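Local coordinates for L-amino acid deaminase (Proteus vulgaris, PDB 5HXW), which probably catalyses the oxidative deamination of L-amino acids as a membrane-bound, FAD-dependent flavoenzyme, at residues T206-I220 against V223-V235. Numbering follows the deposited sequence.
Sequences TQCAARGLETQAGVI and VVTEKGAIKTSQV. With FAD (flavin-adenine dinucleotide), chain G.
A209 and E226 are joined by two hydrogen bonds: A209 N donates to E226 OE1 (2.7 Å, 162° at the hydrogen), which receives it on its anti lone pair, and E226 N returns a longer bond to A209 O. Beyond them the strands pair antiparallel. R211 N reaches V224 O (2.9 Å) and V224 N reaches G212 O (2.9 Å), so R211 and G212 both face V224 in a classic beta bulge. This hairpin edge holds the adenine: A210 N donates to FAD N1A (2.8 Å), while FAD N6A donates to A210 O (2.7 Å).

Among the polar side chains, the guanidinium of R211 has E226 CA over one face and forms a salt bridge with E353; E226 OE2 pairs with R356. T225 OG1, set between its backbone N and carbonyl carbon (chi1 75°), donates to G228 O (2.7 Å) across the turn.

Apolar contacts lie further along, where V235 CG2 meets L213 CD2 (3.8 Å) and I220 CD1. On the other face of the hairpin V224 CG2 packs against E214 CG.

The three-stranded antiparallel sheet 210-216, 219-225 and 228-231 rests through A210 and V223 on strand 40-43 and through T225 and I230 on strand 63-66, with helix 351-354 against A209 and E226.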
loop_
_atom_site.group_PDB
_atom_site.type_symbol
_atom_site.label_atom_id
_atom_site.label_comp_id
_atom_site.label_asym_id
_atom_site.label_seq_id
_atom_site.Cartn_x
_atom_site.Cartn_y
_atom_site.Cartn_z
ATOM N N THR A 206 -0.716 -20.492 -3.521
ATOM C CA THR A 206 -0.446 -19.629 -4.681
ATOM C C THR A 206 -0.973 -20.234 -5.987
ATOM O O THR A 206 -1.219 -21.445 -6.059
ATOM C CB THR A 206 1.061 -19.298 -4.811
ATOM O OG1 THR A 206 1.818 -20.507 -4.957
ATOM C CG2 THR A 206 1.559 -18.525 -3.585
ATOM N N GLN A 207 -1.139 -19.380 -7.005
ATOM C CA GLN A 207 -1.765 -19.726 -8.306
ATOM C C GLN A 207 -3.189 -20.289 -8.138
ATOM O O GLN A 207 -3.631 -21.169 -8.887
ATOM C CB GLN A 207 -0.871 -20.661 -9.154
ATOM C CG GLN A 207 0.553 -20.170 -9.422
ATOM C CD GLN A 207 0.626 -18.821 -10.127
ATOM O OE1 GLN A 207 -0.119 -18.549 -11.074
ATOM N NE2 GLN A 207 1.540 -17.970 -9.669
ATOM N N CYS A 208 -3.903 -19.740 -7.157
ATOM C CA CYS A 208 -5.167 -20.280 -6.680
ATOM C C CYS A 208 -6.130 -19.125 -6.386
ATOM O O CYS A 208 -6.178 -18.599 -5.268
ATOM C CB CYS A 208 -4.900 -21.145 -5.440
ATOM S SG CYS A 208 -6.343 -21.848 -4.619
ATOM N N ALA A 209 -6.880 -18.732 -7.415
ATOM C CA ALA A 209 -7.784 -17.581 -7.360
ATOM C C ALA A 209 -9.070 -17.898 -6.608
ATOM O O ALA A 209 -9.664 -18.955 -6.811
ATOM C CB ALA A 209 -8.108 -17.101 -8.769
ATOM N N ALA A 210 -9.491 -16.977 -5.742
ATOM C CA ALA A 210 -10.798 -17.057 -5.094
ATOM C C ALA A 210 -11.854 -16.390 -5.975
ATOM O O ALA A 210 -11.828 -15.175 -6.187
ATOM C CB ALA A 210 -10.760 -16.423 -3.712
ATOM N N ARG A 211 -12.770 -17.202 -6.496
ATOM C CA ARG A 211 -13.841 -16.731 -7.378
ATOM C C ARG A 211 -14.941 -16.010 -6.594
ATOM O O ARG A 211 -15.461 -14.979 -7.035
ATOM C CB ARG A 211 -14.419 -17.900 -8.179
ATOM C CG ARG A 211 -13.417 -18.534 -9.130
ATOM C CD ARG A 211 -13.932 -19.842 -9.696
ATOM N NE ARG A 211 -13.098 -20.311 -10.802
ATOM C CZ ARG A 211 -13.165 -21.520 -11.354
ATOM N NH1 ARG A 211 -14.028 -22.430 -10.912
ATOM N NH2 ARG A 211 -12.353 -21.821 -12.358
ATOM N N GLY A 212 -15.273 -16.560 -5.429
ATOM C CA GLY A 212 -16.307 -16.016 -4.555
ATOM C C GLY A 212 -16.584 -16.938 -3.388
ATOM O O GLY A 212 -15.761 -17.795 -3.046
ATOM N N LEU A 213 -17.750 -16.765 -2.778
ATOM C CA LEU A 213 -18.123 -17.554 -1.606
ATOM C C LEU A 213 -19.559 -18.075 -1.636
ATOM O O LEU A 213 -20.443 -17.458 -2.237
ATOM C CB LEU A 213 -17.831 -16.782 -0.305
ATOM C CG LEU A 213 -18.179 -15.300 -0.135
ATOM C CD1 LEU A 213 -19.633 -15.094 0.268
ATOM C CD2 LEU A 213 -17.258 -14.702 0.912
ATOM N N GLU A 214 -19.761 -19.224 -0.991
ATOM C CA GLU A 214 -21.083 -19.829 -0.803
ATOM C C GLU A 214 -21.685 -19.336 0.515
ATOM O O GLU A 214 -20.992 -19.275 1.538
ATOM C CB GLU A 214 -20.984 -21.359 -0.778
ATOM C CG GLU A 214 -20.331 -22.005 -1.994
ATOM C CD GLU A 214 -21.313 -22.383 -3.085
ATOM O OE1 GLU A 214 -20.991 -22.148 -4.267
ATOM O OE2 GLU A 214 -22.397 -22.924 -2.772
ATOM N N THR A 215 -22.971 -18.989 0.481
ATOM C CA THR A 215 -23.687 -18.518 1.674
ATOM C C THR A 215 -25.052 -19.199 1.862
ATOM O O THR A 215 -25.812 -19.367 0.904
ATOM C CB THR A 215 -23.793 -16.967 1.728
ATOM O OG1 THR A 215 -24.461 -16.565 2.932
ATOM C CG2 THR A 215 -24.529 -16.384 0.504
ATOM N N GLN A 216 -25.331 -19.593 3.104
ATOM C CA GLN A 216 -26.578 -20.271 3.472
ATOM C C GLN A 216 -27.177 -19.664 4.738
ATOM O O GLN A 216 -26.533 -19.655 5.793
ATOM C CB GLN A 216 -26.341 -21.772 3.674
ATOM C CG GLN A 216 -26.191 -22.576 2.391
ATOM C CD GLN A 216 -25.613 -23.959 2.635
ATOM O OE1 GLN A 216 -24.447 -24.103 3.014
ATOM N NE2 GLN A 216 -26.426 -24.987 2.409
ATOM N N ALA A 217 -28.406 -19.156 4.607
ATOM C CA ALA A 217 -29.189 -18.544 5.702
ATOM C C ALA A 217 -28.448 -17.464 6.524
ATOM O O ALA A 217 -28.646 -17.337 7.738
ATOM C CB ALA A 217 -29.792 -19.624 6.605
ATOM N N GLY A 218 -27.603 -16.688 5.842
ATOM C CA GLY A 218 -26.831 -15.615 6.471
ATOM C C GLY A 218 -25.357 -15.923 6.675
ATOM O O GLY A 218 -24.505 -15.057 6.457
ATOM N N VAL A 219 -25.062 -17.155 7.091
ATOM C CA VAL A 219 -23.689 -17.594 7.387
ATOM C C VAL A 219 -22.955 -18.097 6.128
ATOM O O VAL A 219 -23.526 -18.839 5.323
ATOM C CB VAL A 219 -23.655 -18.611 8.577
ATOM C CG1 VAL A 219 -24.309 -19.947 8.227
ATOM C CG2 VAL A 219 -22.240 -18.818 9.109
ATOM N N ILE A 220 -21.705 -17.656 5.962
ATOM C CA ILE A 220 -20.812 -18.134 4.892
ATOM C C ILE A 220 -20.472 -19.607 5.155
ATOM O O ILE A 220 -20.212 -19.993 6.296
ATOM C CB ILE A 220 -19.515 -17.275 4.785
ATOM C CG1 ILE A 220 -19.849 -15.779 4.670
ATOM C CG2 ILE A 220 -18.656 -17.703 3.594
ATOM C CD1 ILE A 220 -18.730 -14.842 5.082
ATOM N N VAL A 223 -15.544 -20.920 0.637
ATOM C CA VAL A 223 -14.893 -20.029 -0.329
ATOM C C VAL A 223 -14.499 -20.899 -1.525
ATOM O O VAL A 223 -13.791 -21.902 -1.366
ATOM C CB VAL A 223 -13.670 -19.287 0.281
ATOM C CG1 VAL A 223 -12.764 -18.694 -0.795
ATOM C CG2 VAL A 223 -14.128 -18.185 1.221
ATOM N N VAL A 224 -14.978 -20.527 -2.712
ATOM C CA VAL A 224 -14.731 -21.319 -3.919
ATOM C C VAL A 224 -13.519 -20.776 -4.667
ATOM O O VAL A 224 -13.487 -19.604 -5.063
ATOM C CB VAL A 224 -15.978 -21.424 -4.843
ATOM C CG1 VAL A 224 -15.709 -22.356 -6.019
ATOM C CG2 VAL A 224 -17.186 -21.933 -4.070
ATOM N N THR A 225 -12.521 -21.644 -4.833
ATOM C CA THR A 225 -11.311 -21.336 -5.599
ATOM C C THR A 225 -11.241 -22.222 -6.848
ATOM O O THR A 225 -12.023 -23.166 -6.990
ATOM C CB THR A 225 -10.012 -21.503 -4.759
ATOM O OG1 THR A 225 -9.708 -22.892 -4.586
ATOM C CG2 THR A 225 -10.113 -20.813 -3.390
ATOM N N GLU A 226 -10.301 -21.913 -7.740
ATOM C CA GLU A 226 -10.041 -22.728 -8.939
ATOM C C GLU A 226 -9.482 -24.127 -8.620
ATOM O O GLU A 226 -9.595 -25.045 -9.438
ATOM C CB GLU A 226 -9.124 -21.982 -9.920
ATOM C CG GLU A 226 -7.742 -21.642 -9.379
ATOM C CD GLU A 226 -6.921 -20.798 -10.335
ATOM O OE1 GLU A 226 -6.332 -19.794 -9.878
ATOM O OE2 GLU A 226 -6.860 -21.130 -11.539
ATOM N N LYS A 227 -8.879 -24.268 -7.439
ATOM C CA LYS A 227 -8.371 -25.552 -6.948
ATOM C C LYS A 227 -9.428 -26.352 -6.172
ATOM O O LYS A 227 -9.197 -27.512 -5.815
ATOM C CB LYS A 227 -7.118 -25.337 -6.086
ATOM C CG LYS A 227 -5.823 -25.173 -6.872
ATOM C CD LYS A 227 -4.648 -24.945 -5.932
ATOM C CE LYS A 227 -3.336 -24.764 -6.680
ATOM N NZ LYS A 227 -2.705 -26.065 -7.036
ATOM N N GLY A 228 -10.582 -25.729 -5.924
ATOM C CA GLY A 228 -11.671 -26.342 -5.158
ATOM C C GLY A 228 -12.230 -25.441 -4.071
ATOM O O GLY A 228 -11.922 -24.247 -4.022
ATOM N N ALA A 229 -13.049 -26.018 -3.194
ATOM C CA ALA A 229 -13.708 -25.263 -2.126
ATOM C C ALA A 229 -13.094 -25.509 -0.750
ATOM O O ALA A 229 -12.705 -26.636 -0.420
ATOM C CB ALA A 229 -15.200 -25.562 -2.107
ATOM N N ILE A 230 -13.004 -24.438 0.038
ATOM C CA ILE A 230 -12.572 -24.506 1.437
ATOM C C ILE A 230 -13.747 -24.093 2.325
ATOM O O ILE A 230 -14.267 -22.980 2.195
ATOM C CB ILE A 230 -11.344 -23.601 1.732
ATOM C CG1 ILE A 230 -10.213 -23.831 0.716
ATOM C CG2 ILE A 230 -10.845 -23.829 3.158
ATOM C CD1 ILE A 230 -9.223 -22.683 0.595
ATOM N N LYS A 231 -14.155 -24.995 3.218
ATOM C CA LYS A 231 -15.237 -24.725 4.171
ATOM C C LYS A 231 -14.777 -23.734 5.239
ATOM O O LYS A 231 -13.770 -23.959 5.916
ATOM C CB LYS A 231 -15.749 -26.021 4.812
ATOM N N THR A 232 -15.511 -22.626 5.351
ATOM C CA THR A 232 -15.224 -21.560 6.317
ATOM C C THR A 232 -16.456 -20.685 6.549
ATOM O O THR A 232 -17.328 -20.592 5.681
ATOM C CB THR A 232 -14.018 -20.681 5.884
ATOM O OG1 THR A 232 -13.667 -19.783 6.943
ATOM C CG2 THR A 232 -14.318 -19.879 4.604
ATOM N N SER A 233 -16.521 -20.054 7.718
ATOM C CA SER A 233 -17.570 -19.074 8.006
ATOM C C SER A 233 -17.026 -17.645 8.129
ATOM O O SER A 233 -17.797 -16.691 8.279
ATOM C CB SER A 233 -18.377 -19.479 9.251
ATOM O OG SER A 233 -17.618 -19.337 10.440
ATOM N N GLN A 234 -15.703 -17.506 8.052
ATOM C CA GLN A 234 -15.038 -16.214 8.231
ATOM C C GLN A 234 -14.068 -15.917 7.093
ATOM O O GLN A 234 -13.197 -16.734 6.780
ATOM C CB GLN A 234 -14.340 -16.145 9.596
ATOM C CG GLN A 234 -15.299 -16.119 10.783
ATOM C CD GLN A 234 -14.599 -16.221 12.126
ATOM O OE1 GLN A 234 -13.631 -16.970 12.287
ATOM N NE2 GLN A 234 -15.098 -15.474 13.106
ATOM N N VAL A 235 -14.247 -14.751 6.467
ATOM C CA VAL A 235 -13.490 -14.349 5.273
ATOM C C VAL A 235 -12.901 -12.944 5.448
ATOM O O VAL A 235 -13.576 -12.036 5.943
ATOM C CB VAL A 235 -14.362 -14.405 3.984
ATOM C CG1 VAL A 235 -13.537 -14.131 2.729
ATOM C CG2 VAL A 235 -15.060 -15.752 3.844
HETATM P PA FAD G . -1.647 -6.053 -2.819
HETATM O O1A FAD G . -1.815 -5.786 -4.294
HETATM O O2A FAD G . -0.276 -5.954 -2.224
HETATM O O5B FAD G . -2.230 -7.510 -2.494
HETATM C C5B FAD G . -3.448 -7.962 -3.068
HETATM C C4B FAD G . -3.244 -9.393 -3.522
HETATM O O4B FAD G . -4.503 -10.054 -3.624
HETATM C C3B FAD G . -2.596 -9.459 -4.895
HETATM O O3B FAD G . -1.383 -10.204 -4.754
HETATM C C2B FAD G . -3.611 -10.180 -5.769
HETATM O O2B FAD G . -3.000 -11.094 -6.679
HETATM C C1B FAD G . -4.468 -10.917 -4.758
HETATM N N9A FAD G . -5.853 -11.194 -5.203
HETATM C C8A FAD G . -6.739 -10.297 -5.683
HETATM N N7A FAD G . -7.921 -10.885 -5.979
HETATM C C5A FAD G . -7.799 -12.191 -5.683
HETATM C C6A FAD G . -8.674 -13.384 -5.754
HETATM N N6A FAD G . -9.938 -13.266 -6.213
HETATM N N1A FAD G . -8.170 -14.576 -5.340
HETATM C C2A FAD G . -6.909 -14.693 -4.871
HETATM N N3A FAD G . -6.056 -13.648 -4.782
HETATM C C4A FAD G . -6.437 -12.395 -5.162
HETATM N N1 FAD G . 2.728 2.491 0.641
HETATM C C2 FAD G . 3.499 3.054 1.604
HETATM O O2 FAD G . 3.193 2.842 2.796
HETATM N N3 FAD G . 4.564 3.830 1.312
HETATM C C4 FAD G . 4.939 4.095 0.044
HETATM O O4 FAD G . 5.938 4.816 -0.189
HETATM C C4X FAD G . 4.142 3.506 -1.072
HETATM N N5 FAD G . 4.440 3.715 -2.378
HETATM C C5X FAD G . 3.688 3.175 -3.378
HETATM C C6 FAD G . 4.017 3.402 -4.719
HETATM C C7 FAD G . 3.258 2.837 -5.747
HETATM C C7M FAD G . 3.642 3.106 -7.182
HETATM C C8 FAD G . 2.082 1.979 -5.402
HETATM C C8M FAD G . 1.208 1.324 -6.435
HETATM C C9 FAD G . 1.758 1.755 -4.073
HETATM C C9A FAD G . 2.510 2.316 -3.044
HETATM N N10 FAD G . 2.184 2.069 -1.684
HETATM C C10 FAD G . 2.980 2.666 -0.679
HETATM C "C1'" FAD G . 1.007 1.265 -1.330
HETATM C "C2'" FAD G . 1.188 -0.196 -0.986
HETATM O "O2'" FAD G . 1.903 -0.852 -2.035
HETATM C "C3'" FAD G . -0.213 -0.798 -0.897
HETATM O "O3'" FAD G . -1.141 0.092 -0.236
HETATM C "C4'" FAD G . -0.213 -2.163 -0.215
HETATM O "O4'" FAD G . 0.664 -3.082 -0.894
HETATM C "C5'" FAD G . -1.628 -2.714 -0.214
HETATM O "O5'" FAD G . -1.566 -4.093 0.103
HETATM P P FAD G . -2.718 -5.092 -0.375
HETATM O O1P FAD G . -2.360 -6.433 0.200
HETATM O O2P FAD G . -4.050 -4.483 -0.033
HETATM O O3P FAD G . -2.624 -5.088 -1.985
#